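Long-range contacts in latent form of PPO4 Tyrosinase (Agaricus bisporus var. bisporus H97, PDB 4OUA), which oxidises monophenols and o-diphenols to reactive o-quinones at a pair of copper ions, probably the first step of melanin synthesis: residues B[412-417]-B[474-479]; B[431-436]-B[445-450]; B[503-508]-B[519-524]. One frame throughout, in Å; residues are numbered along the deposited sequence.

The three contacts lie in the C-terminal part of the chain. Contact 1 and contact 3 share one antiparallel sheet, where strands 407-419 and 520-530 are neighbours. Contact 2 and contact 3 share a second, mixed sheet through strands 428-433 and 503-509. Contact 1 to contact 2 is about 12 Å between centres, contact 1 to contact 3 about 9 Å, and contact 2 to contact 3 about 10 Å. Contact 2 lies between the two strands of contact 1 along the chain. Gly-474 is about 12 Å from the side chain of copper ligand His-250. The side chain of Ser-449 is about 11 Å from that of His-254, also a copper ligand. Contact 3 lies away from these sites.

Contact 1: B[412-417]-B[474-479]; sequences WTIQAS and GFVHLD
Ile-414 and Val-476 face each other as a hydrogen-bonded pair of antiparallel strands, with their CB atoms 3.9 Å apart. The pairing runs on to Ala-416 and Gly-474, where Gly-474 N gives a bond of 2.7 Å to Ala-416 O. Strand 471-477 is an outer strand of its sheet in this chain. Its Phe-475 N turns from strand 407-419 to Asn-244 OD1. On the face of Ile-414 and Val-476 the contact is tightly packed and apolar. Ile-414 CG1 and CD1 both touch Leu-478 CD2, and the two side chains cross at about a right angle. Strand 446-451 covers this face through Ile-447 and Ile-450. The other face carries Thr-413, Gln-415, Phe-475 and His-477. Gln-415 lies alongside Phe-475, pointing the same way, with its amide plane 84° from the ring. Gln-415 CG is 3.4 Å from Phe-475 CE1, and Gln-415 NE2 is 3.5 Å from Phe-475 CZ. Thr-413 OG1 stands anti to its own backbone N (chi1 -170°). It lies at the edge of the Phe-475 ring and gives Val-476 O a weak bond of 3.0 Å. The helix end is looser. Leu-478 sits just before helix 479-485, and its N bonds to Trp-412 O at 3.2 Å. Beyond it Trp-412 N makes a weak bond of 3.5 Å to Asp-479 OD2. Asp-479 is buried close to Asp-411 and Glu-217, with a long, weak ion pair to Lys-397. The nearby acids would tend to raise its affinity for a proton, while the helix start and Lys-397 would oppose this.

Contact 2: B[431-436]-B[445-450]; sequences FYFAAD and NYIGSI
Phe-431 O takes two backbone N-H groups of the facing strand. Ile-447 N reaches it at 3.1 Å, and Gly-448 N at 3.5 Å as a weak bond. Two residues thus face one, which makes a classic beta bulge in the antiparallel pair of strands 428-433 and 446-451. Within the bulge Phe-431 N bonds to Gly-448 O at 3.1 Å; beyond it Phe-433 N bonds to Asn-445 O at 2.8 Å. The second of these lies in the carbonyl plane and is nearly straight, 172° at the hydrogen. Ile-447 points toward strand 428-433. Its CG1 stands beside its backbone N (chi1 -49°) and packs against Tyr-432 CA. Its CD1 then lies over the middle of one face of the Phe-433 ring, 3.8 Å from the centroid, in a CH-pi contact. The two side chains meet at about a right angle. Tyr-432 and Tyr-446 lie on the other face as a non-hydrogen-bonded pair. Tyr-446 OH and Ser-449 OG both bond to Glu-211 OE2, so one carboxylate oxygen ties strand 446-451 to Glu-211, between helices 201-210 and 212-224. Val-476 of strand 471-477 packs on Phe-431, Ile-447 and Ile-450. The Phe-431 ring has Gly-448 O at its edge, in plane, while its CE2 atom touches Ile-450 CG1 at 4.0 Å.

Contact 3: B[503-508]-B[519-524]; sequences LSYKVV and LRIRVQ
Tyr-505 and Ile-521 meet ring to methyl, coming from opposite directions. The tyrosine can be followed outward from its strand. Its CB packs on Phe-431 CD1 of the neighbouring strand at 3.4 Å. Its CG sits between the backbone N and the carbonyl carbon (chi1 71°), and from there the ring stands up with one face to Ile-521. CD1 of the ring is 3.5 Å from the CD1 methyl of Ile-521. The next ring atom, CE1, is 3.4 Å from the same methyl and 4.2 Å from Leu-519 CD2. CG, CD2 and CE2 lie farther from Ile-521 CD1, at up to 4.1 Å. CZ still lies within packing distance of the Ile-521 methyl. The methyl stands 16° off the ring normal, offset toward the CD1-CE1 rim, so this is a CH-pi contact. Val-507 CG2 of the tyrosine's own strand lies at the ring edge, in plane. This is packing of two sheets face to face, as in a beta sandwich. Strand 503-509 belongs to the mixed sheet, and strand 520-530 to the four-stranded antiparallel sheet. The N-to-C directions of the touching parts are 161° apart, roughly antiparallel, and no hydrogen bond joins them. Their nearest CA atoms, such as those of Tyr-505 and Ile-521, are 9.4 Å apart, and side chains fill the gap. Every second residue points inward: Leu-503, Tyr-505 and Val-507 from one sheet, Leu-519, Ile-521 and Val-523 from the other. Ile-414 also packs on Ile-521 from the adjacent strand, and Leu-552 packs on Leu-503 and Tyr-505. At one end Leu-503 CD2 and Val-523 CG2 meet tip to tip at 3.9 Å. At the other, Val-507 and Leu-519 slide past each other, with Val-507 CG2 3.5 Å from Leu-519 CD2.

Contact 1: B[412-417]-B[474-479]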
# COMPACT_ATOMS: atom_id res chain seq x y z
N TRP B 412 12.94 -1.11 19.05
CA TRP B 412 11.63 -1.18 19.70
C TRP B 412 10.48 -0.95 18.73
O TRP B 412 10.48 0.01 17.97
CB TRP B 412 11.56 -0.16 20.84
CG TRP B 412 12.63 -0.35 21.87
CD1 TRP B 412 13.82 0.32 21.95
CD2 TRP B 412 12.62 -1.29 22.95
NE1 TRP B 412 14.54 -0.13 23.03
CE2 TRP B 412 13.83 -1.12 23.65
CE3 TRP B 412 11.71 -2.25 23.39
CZ2 TRP B 412 14.15 -1.88 24.78
CZ3 TRP B 412 12.03 -3.00 24.51
CH2 TRP B 412 13.24 -2.81 25.19
N THR B 413 9.50 -1.84 18.78
CA THR B 413 8.31 -1.73 17.94
C THR B 413 7.08 -2.20 18.70
O THR B 413 7.16 -3.09 19.54
CB THR B 413 8.45 -2.55 16.65
OG1 THR B 413 7.38 -2.22 15.76
CG2 THR B 413 8.40 -4.04 16.96
N ILE B 414 5.93 -1.59 18.40
CA ILE B 414 4.68 -2.02 19.00
C ILE B 414 4.10 -3.19 18.20
O ILE B 414 3.52 -3.00 17.13
CB ILE B 414 3.65 -0.88 19.06
CG1 ILE B 414 4.12 0.21 20.02
CG2 ILE B 414 2.29 -1.41 19.48
CD1 ILE B 414 3.13 1.33 20.21
N GLN B 415 4.27 -4.39 18.73
CA GLN B 415 3.78 -5.59 18.08
C GLN B 415 2.31 -5.81 18.41
O GLN B 415 1.93 -5.84 19.58
CB GLN B 415 4.61 -6.81 18.49
CG GLN B 415 4.84 -7.83 17.39
CD GLN B 415 3.61 -8.65 17.08
OE1 GLN B 415 2.67 -8.72 17.88
NE2 GLN B 415 3.59 -9.27 15.90
N ALA B 416 1.49 -5.95 17.38
CA ALA B 416 0.06 -6.16 17.57
C ALA B 416 -0.47 -7.25 16.65
O ALA B 416 -0.31 -7.19 15.43
CB ALA B 416 -0.70 -4.86 17.34
N SER B 417 -1.09 -8.26 17.25
CA SER B 417 -1.68 -9.35 16.48
C SER B 417 -3.11 -9.59 16.94
O SER B 417 -3.47 -9.31 18.08
CB SER B 417 -0.85 -10.63 16.63
OG SER B 417 -0.90 -11.12 17.96
N GLY B 474 0.29 -6.29 12.95
CA GLY B 474 0.73 -4.97 12.54
C GLY B 474 1.82 -4.45 13.46
O GLY B 474 1.92 -4.88 14.61
N PHE B 475 2.63 -3.52 12.97
CA PHE B 475 3.75 -3.00 13.74
C PHE B 475 3.78 -1.47 13.76
O PHE B 475 3.45 -0.82 12.76
CB PHE B 475 5.07 -3.53 13.18
CG PHE B 475 5.20 -5.02 13.23
CD1 PHE B 475 5.86 -5.63 14.29
CD2 PHE B 475 4.68 -5.81 12.23
CE1 PHE B 475 5.98 -7.01 14.34
CE2 PHE B 475 4.80 -7.18 12.27
CZ PHE B 475 5.45 -7.78 13.33
N VAL B 476 4.18 -0.92 14.89
CA VAL B 476 4.38 0.52 15.02
C VAL B 476 5.70 0.79 15.75
O VAL B 476 5.94 0.24 16.82
CB VAL B 476 3.23 1.19 15.78
CG1 VAL B 476 3.54 2.66 16.04
CG2 VAL B 476 1.93 1.05 14.99
N HIS B 477 6.55 1.62 15.15
CA HIS B 477 7.91 1.82 15.64
C HIS B 477 8.00 2.94 16.68
O HIS B 477 7.19 3.87 16.68
CB HIS B 477 8.84 2.11 14.47
CG HIS B 477 8.77 1.09 13.38
ND1 HIS B 477 9.47 -0.10 13.43
CD2 HIS B 477 8.08 1.07 12.22
CE1 HIS B 477 9.21 -0.81 12.34
NE2 HIS B 477 8.37 -0.12 11.59
N LEU B 478 9.00 2.84 17.55
CA LEU B 478 9.15 3.77 18.67
C LEU B 478 10.54 4.39 18.72
O LEU B 478 10.80 5.25 19.57
CB LEU B 478 8.86 3.05 19.99
CG LEU B 478 7.58 2.22 20.06
CD1 LEU B 478 7.51 1.47 21.39
CD2 LEU B 478 6.36 3.11 19.89
N ASP B 479 11.41 3.96 17.82
CA ASP B 479 12.82 4.34 17.84
C ASP B 479 13.05 5.84 17.95
O ASP B 479 13.72 6.31 18.87
CB ASP B 479 13.52 3.80 16.59
CG ASP B 479 13.26 2.33 16.36
OD1 ASP B 479 12.35 2.00 15.58
OD2 ASP B 479 13.97 1.50 16.97

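Contact 2: B[431-436]-B[445-450]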
# COMPACT_ATOMS: atom_id res chain seq x y z
N PHE B 431 -2.22 4.67 18.49
CA PHE B 431 -1.24 4.67 19.57
C PHE B 431 -0.71 6.08 19.82
O PHE B 431 -0.37 6.80 18.88
CB PHE B 431 -0.07 3.73 19.25
CG PHE B 431 -0.49 2.31 18.99
CD1 PHE B 431 -0.54 1.39 20.02
CD2 PHE B 431 -0.84 1.90 17.72
CE1 PHE B 431 -0.93 0.08 19.79
CE2 PHE B 431 -1.23 0.59 17.48
CZ PHE B 431 -1.27 -0.32 18.51
N TYR B 432 -0.62 6.46 21.09
CA TYR B 432 -0.18 7.80 21.45
C TYR B 432 0.22 7.90 22.92
O TYR B 432 -0.11 7.03 23.73
CB TYR B 432 -1.29 8.82 21.14
CG TYR B 432 -2.51 8.67 22.02
CD1 TYR B 432 -2.78 9.60 23.01
CD2 TYR B 432 -3.38 7.60 21.86
CE1 TYR B 432 -3.90 9.47 23.82
CE2 TYR B 432 -4.49 7.46 22.67
CZ TYR B 432 -4.75 8.40 23.64
OH TYR B 432 -5.86 8.26 24.45
N PHE B 433 0.93 8.98 23.26
CA PHE B 433 1.28 9.27 24.64
C PHE B 433 0.20 10.12 25.30
O PHE B 433 -0.11 11.21 24.82
CB PHE B 433 2.64 9.97 24.72
CG PHE B 433 3.80 9.09 24.38
CD1 PHE B 433 3.75 7.73 24.63
CD2 PHE B 433 4.96 9.62 23.83
CE1 PHE B 433 4.82 6.91 24.32
CE2 PHE B 433 6.03 8.81 23.52
CZ PHE B 433 5.97 7.45 23.77
N ALA B 434 -0.36 9.63 26.40
CA ALA B 434 -1.41 10.35 27.10
C ALA B 434 -0.88 11.08 28.33
O ALA B 434 -1.60 11.28 29.30
CB ALA B 434 -2.53 9.39 27.49
N ALA B 435 0.39 11.47 28.28
CA ALA B 435 1.02 12.17 29.39
C ALA B 435 0.79 13.68 29.28
O ALA B 435 1.52 14.47 29.88
CB ALA B 435 2.51 11.87 29.44
N ASP B 436 -0.22 14.06 28.51
CA ASP B 436 -0.56 15.47 28.34
C ASP B 436 -2.06 15.70 28.50
O ASP B 436 -2.50 16.37 29.43
CB ASP B 436 -0.09 15.97 26.97
CG ASP B 436 -0.50 17.41 26.70
OD1 ASP B 436 -0.61 17.79 25.52
OD2 ASP B 436 -0.72 18.16 27.68
N ASN B 445 3.18 13.81 20.35
CA ASN B 445 2.62 12.83 21.27
C ASN B 445 1.95 11.68 20.51
O ASN B 445 1.55 10.69 21.11
CB ASN B 445 1.60 13.48 22.21
CG ASN B 445 2.26 14.26 23.33
OD1 ASN B 445 1.93 15.43 23.58
ND2 ASN B 445 3.20 13.63 24.03
N TYR B 446 1.85 11.82 19.20
CA TYR B 446 1.21 10.81 18.36
C TYR B 446 2.23 9.82 17.81
O TYR B 446 3.16 10.20 17.10
CB TYR B 446 0.44 11.47 17.22
CG TYR B 446 -0.33 10.48 16.35
CD1 TYR B 446 -1.52 9.93 16.79
CD2 TYR B 446 0.14 10.12 15.10
CE1 TYR B 446 -2.22 9.03 16.01
CE2 TYR B 446 -0.56 9.22 14.31
CZ TYR B 446 -1.74 8.68 14.77
OH TYR B 446 -2.45 7.79 14.00
N ILE B 447 2.04 8.54 18.12
CA ILE B 447 2.97 7.49 17.69
C ILE B 447 2.70 7.05 16.26
O ILE B 447 3.44 7.39 15.34
CB ILE B 447 2.89 6.26 18.62
CG1 ILE B 447 2.98 6.69 20.08
CG2 ILE B 447 3.98 5.26 18.27
CD1 ILE B 447 4.27 7.37 20.45
N GLY B 448 1.63 6.28 16.08
CA GLY B 448 1.24 5.79 14.77
C GLY B 448 -0.10 5.08 14.83
O GLY B 448 -0.87 5.27 15.77
N SER B 449 -0.37 4.25 13.82
CA SER B 449 -1.63 3.52 13.78
C SER B 449 -1.52 2.23 12.97
O SER B 449 -0.66 2.10 12.10
CB SER B 449 -2.74 4.40 13.19
OG SER B 449 -2.46 4.75 11.85
N ILE B 450 -2.39 1.28 13.29
CA ILE B 450 -2.50 0.05 12.52
C ILE B 450 -3.89 -0.04 11.92
O ILE B 450 -4.89 -0.13 12.64
CB ILE B 450 -2.23 -1.20 13.37
CG1 ILE B 450 -0.80 -1.17 13.93
CG2 ILE B 450 -2.45 -2.46 12.56
CD1 ILE B 450 -0.45 -2.37 14.78

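Contact 3: B[503-508]-B[519-524]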
# COMPACT_ATOMS: atom_id res chain seq x y z
N LEU B 503 2.09 5.41 27.61
CA LEU B 503 1.79 4.89 26.28
C LEU B 503 0.44 4.18 26.29
O LEU B 503 0.28 3.13 26.90
CB LEU B 503 2.88 3.92 25.82
CG LEU B 503 2.52 3.08 24.59
CD1 LEU B 503 2.24 3.98 23.39
CD2 LEU B 503 3.62 2.08 24.28
N SER B 504 -0.53 4.77 25.60
CA SER B 504 -1.87 4.20 25.54
C SER B 504 -2.34 4.05 24.09
O SER B 504 -1.92 4.81 23.22
CB SER B 504 -2.86 5.05 26.33
OG SER B 504 -2.85 6.39 25.87
N TYR B 505 -3.21 3.08 23.85
CA TYR B 505 -3.76 2.88 22.52
C TYR B 505 -5.28 2.99 22.53
O TYR B 505 -5.89 3.22 23.57
CB TYR B 505 -3.33 1.54 21.94
CG TYR B 505 -3.98 0.34 22.59
CD1 TYR B 505 -5.07 -0.28 22.01
CD2 TYR B 505 -3.49 -0.19 23.78
CE1 TYR B 505 -5.67 -1.38 22.59
CE2 TYR B 505 -4.07 -1.29 24.37
CZ TYR B 505 -5.16 -1.88 23.78
OH TYR B 505 -5.75 -2.98 24.36
N LYS B 506 -5.89 2.80 21.37
CA LYS B 506 -7.30 3.13 21.19
C LYS B 506 -7.87 2.46 19.95
O LYS B 506 -7.52 2.82 18.82
CB LYS B 506 -7.45 4.65 21.10
CG LYS B 506 -8.87 5.16 20.97
CD LYS B 506 -8.89 6.69 20.92
CE LYS B 506 -10.29 7.25 20.81
NZ LYS B 506 -10.22 8.74 20.79
N VAL B 507 -8.74 1.47 20.15
CA VAL B 507 -9.34 0.75 19.04
C VAL B 507 -10.66 1.40 18.63
O VAL B 507 -11.65 1.32 19.35
CB VAL B 507 -9.59 -0.74 19.39
CG1 VAL B 507 -10.26 -1.46 18.23
CG2 VAL B 507 -8.28 -1.42 19.76
N VAL B 508 -10.66 2.05 17.47
CA VAL B 508 -11.81 2.84 17.03
C VAL B 508 -12.35 2.42 15.67
O VAL B 508 -11.58 2.18 14.73
CB VAL B 508 -11.47 4.34 16.99
CG1 VAL B 508 -10.16 4.56 16.24
CG2 VAL B 508 -12.60 5.12 16.34
N LEU B 519 -7.41 -9.46 20.18
CA LEU B 519 -6.38 -8.44 20.04
C LEU B 519 -5.29 -8.62 21.08
O LEU B 519 -5.54 -8.52 22.28
CB LEU B 519 -6.99 -7.04 20.14
CG LEU B 519 -6.00 -5.87 20.03
CD1 LEU B 519 -5.13 -6.02 18.79
CD2 LEU B 519 -6.75 -4.54 20.01
N ARG B 520 -4.07 -8.88 20.61
CA ARG B 520 -2.94 -9.10 21.50
C ARG B 520 -1.82 -8.11 21.19
O ARG B 520 -1.03 -8.32 20.27
CB ARG B 520 -2.43 -10.53 21.38
CG ARG B 520 -1.61 -11.00 22.57
CD ARG B 520 -2.44 -10.98 23.84
NE ARG B 520 -3.68 -11.74 23.69
CZ ARG B 520 -4.60 -11.86 24.65
NH1 ARG B 520 -4.42 -11.29 25.83
NH2 ARG B 520 -5.70 -12.57 24.42
N ILE B 521 -1.76 -7.02 21.95
CA ILE B 521 -0.75 -5.99 21.72
C ILE B 521 0.38 -6.10 22.74
O ILE B 521 0.20 -6.65 23.83
CB ILE B 521 -1.36 -4.58 21.79
CG1 ILE B 521 -2.60 -4.48 20.90
CG2 ILE B 521 -0.34 -3.53 21.40
CD1 ILE B 521 -3.26 -3.13 20.92
N ARG B 522 1.55 -5.59 22.37
CA ARG B 522 2.71 -5.64 23.24
C ARG B 522 3.86 -4.83 22.65
O ARG B 522 3.91 -4.59 21.45
CB ARG B 522 3.15 -7.09 23.47
CG ARG B 522 3.74 -7.77 22.24
CD ARG B 522 4.04 -9.23 22.50
NE ARG B 522 4.95 -9.80 21.50
CZ ARG B 522 4.55 -10.39 20.38
NH1 ARG B 522 3.26 -10.50 20.10
NH2 ARG B 522 5.45 -10.88 19.53
N VAL B 523 4.79 -4.41 23.51
CA VAL B 523 5.98 -3.71 23.06
C VAL B 523 7.15 -4.67 22.96
O VAL B 523 7.66 -5.15 23.97
CB VAL B 523 6.34 -2.54 24.00
CG1 VAL B 523 7.72 -1.99 23.65
CG2 VAL B 523 5.29 -1.45 23.93
N GLN B 524 7.59 -4.95 21.74
CA GLN B 524 8.66 -5.92 21.52
C GLN B 524 9.98 -5.25 21.15
O GLN B 524 10.06 -4.52 20.17
CB GLN B 524 8.26 -6.91 20.42
CG GLN B 524 9.34 -7.91 20.06
CD GLN B 524 8.87 -8.94 19.05
OE1 GLN B 524 7.70 -9.32 19.03
NE2 GLN B 524 9.79 -9.40 18.20